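Local coordinates for protein type-2Ba cytolytic delta-endotoxin (Bacillus thuringiensis serovar israelensis, PDB 2RCI) that probably kills the larvae of dipteran insects by forming pores in the epithelial cell membrane of the midgut, at residues A[52-57]-A[187-192]. Sequence-based numbering, arbitrary orientation.
Sequences NGLPNA and LTVVQA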
loop_
_atom_site.group_PDB
_atom_site.type_symbol
_atom_site.label_atom_id
_atom_site.label_comp_id
_atom_site.label_asym_id
_atom_site.label_seq_id
_atom_site.Cartn_x
_atom_site.Cartn_y
_atom_site.Cartn_z
ATOM N N ASN A 52 3.341 6.516 -16.827
ATOM C CA ASN A 52 3.314 6.907 -18.238
ATOM C C ASN A 52 4.692 6.997 -18.873
ATOM O O ASN A 52 4.840 6.781 -20.094
ATOM C CB ASN A 52 2.629 8.286 -18.420
ATOM C CG ASN A 52 2.231 8.554 -19.878
ATOM O OD1 ASN A 52 1.618 7.703 -20.515
ATOM N ND2 ASN A 52 2.566 9.751 -20.395
ATOM N N GLY A 53 5.695 7.353 -18.077
ATOM C CA GLY A 53 7.048 7.514 -18.618
ATOM C C GLY A 53 7.835 6.223 -18.708
ATOM O O GLY A 53 8.940 6.203 -19.284
ATOM N N LEU A 54 7.303 5.139 -18.144
ATOM C CA LEU A 54 8.088 3.903 -18.084
ATOM C C LEU A 54 8.092 3.163 -19.413
ATOM O O LEU A 54 7.036 3.030 -20.036
ATOM C CB LEU A 54 7.575 2.979 -16.982
ATOM C CG LEU A 54 7.790 3.399 -15.527
ATOM C CD1 LEU A 54 6.939 2.448 -14.674
ATOM C CD2 LEU A 54 9.273 3.327 -15.099
ATOM N N PRO A 55 9.275 2.664 -19.845
ATOM C CA PRO A 55 9.316 1.895 -21.090
ATOM C C PRO A 55 8.673 0.517 -20.954
ATOM O O PRO A 55 8.690 -0.074 -19.854
ATOM C CB PRO A 55 10.822 1.739 -21.358
ATOM C CG PRO A 55 11.465 1.823 -20.029
ATOM C CD PRO A 55 10.611 2.789 -19.225
ATOM N N ASN A 56 8.118 0.002 -22.052
ATOM C CA ASN A 56 7.605 -1.375 -22.077
ATOM C C ASN A 56 6.638 -1.655 -20.911
ATOM O O ASN A 56 6.709 -2.706 -20.286
ATOM C CB ASN A 56 8.778 -2.361 -22.007
ATOM C CG ASN A 56 9.827 -2.104 -23.088
ATOM O OD1 ASN A 56 10.971 -1.762 -22.791
ATOM N ND2 ASN A 56 9.425 -2.255 -24.344
ATOM N N ALA A 57 5.774 -0.692 -20.609
ATOM C CA ALA A 57 4.976 -0.762 -19.398
ATOM C C ALA A 57 3.514 -0.427 -19.666
ATOM O O ALA A 57 3.201 0.262 -20.645
ATOM C CB ALA A 57 5.571 0.150 -18.318
ATOM N N LEU A 187 -2.001 2.187 -7.807
ATOM C CA LEU A 187 -2.002 1.782 -9.203
ATOM C C LEU A 187 -1.159 0.523 -9.347
ATOM O O LEU A 187 -0.233 0.305 -8.553
ATOM C CB LEU A 187 -1.454 2.906 -10.102
ATOM C CG LEU A 187 0.059 3.259 -10.117
ATOM C CD1 LEU A 187 0.931 2.194 -10.763
ATOM C CD2 LEU A 187 0.266 4.558 -10.901
ATOM N N THR A 188 -1.464 -0.298 -10.349
ATOM C CA THR A 188 -0.585 -1.409 -10.685
ATOM C C THR A 188 -0.024 -1.125 -12.059
ATOM O O THR A 188 -0.793 -0.879 -13.001
ATOM C CB THR A 188 -1.332 -2.752 -10.731
ATOM O OG1 THR A 188 -2.034 -2.952 -9.495
ATOM C CG2 THR A 188 -0.356 -3.867 -10.928
ATOM N N VAL A 189 1.305 -1.142 -12.161
ATOM C CA VAL A 189 1.978 -1.030 -13.452
ATOM C C VAL A 189 2.784 -2.308 -13.720
ATOM O O VAL A 189 3.509 -2.808 -12.837
ATOM C CB VAL A 189 2.861 0.263 -13.529
ATOM C CG1 VAL A 189 3.964 0.226 -12.479
ATOM C CG2 VAL A 189 3.499 0.413 -14.948
ATOM N N VAL A 190 2.627 -2.866 -14.916
ATOM C CA VAL A 190 3.444 -4.001 -15.306
ATOM C C VAL A 190 4.484 -3.528 -16.325
ATOM O O VAL A 190 4.179 -2.701 -17.197
ATOM C CB VAL A 190 2.604 -5.179 -15.846
ATOM C CG1 VAL A 190 1.643 -5.684 -14.763
ATOM C CG2 VAL A 190 1.808 -4.779 -17.132
ATOM N N GLN A 191 5.714 -4.010 -16.174
ATOM C CA GLN A 191 6.785 -3.722 -17.124
ATOM C C GLN A 191 7.399 -5.048 -17.562
ATOM O O GLN A 191 7.557 -5.978 -16.727
ATOM C CB GLN A 191 7.871 -2.833 -16.494
ATOM C CG GLN A 191 9.046 -2.458 -17.445
ATOM C CD GLN A 191 10.035 -1.510 -16.776
ATOM O OE1 GLN A 191 10.714 -1.881 -15.816
ATOM N NE2 GLN A 191 10.125 -0.281 -17.285
ATOM N N ALA A 192 7.698 -5.160 -18.860
ATOM C CA ALA A 192 8.435 -6.328 -19.362
ATOM C C ALA A 192 9.679 -6.563 -18.496
ATOM O O ALA A 192 10.375 -5.626 -18.103
ATOM C CB ALA A 192 8.833 -6.166 -20.852
#
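Ala-57 and Gln-191 face each other as an antiparallel, non-hydrogen-bonded pair, their CA atoms about 4.1 Å apart, where strand 57-64 begins beside the end of strand 177-192. Next to this pair, Ala-192 N donates a nearly straight hydrogen bond of 3.0 Å to Asn-56 O. The same carbonyl oxygen takes a CA-H...O contact from Gln-191, and Val-190 O receives another from the CA of Ala-57. The long side chain of Gln-191 rises from the sheet to the turn that follows helix 44-53. Extended through chi1 (-179°, CG opposite the main-chain N) and chi2, it brings its amide to Pro-55. There Gln-191 NE2 gives a 2.9 Å hydrogen bond to Pro-55 O, on a lone pair in the carbonyl plane, while the proline ring crosses the glutamine obliquely, its CG and CD each 3.7 Å from Gln-191 NE2. On the same face, CG2 of Val-189 touches both Ala-57 CB and Leu-54 CD1, each at 4.0 Å. Leu-27 of helix 21-31 packs against Leu-54 and Gln-191. Because Gln-23 and Arg-26 also bond to Gln-191 OE1, the amide's oxygen and nitrogen are both engaged and its rotation is probably fixed, joining helix 21-31 and the turn after helix 44-53, in one helical layer, to the central sheet of this alpha/beta toxin.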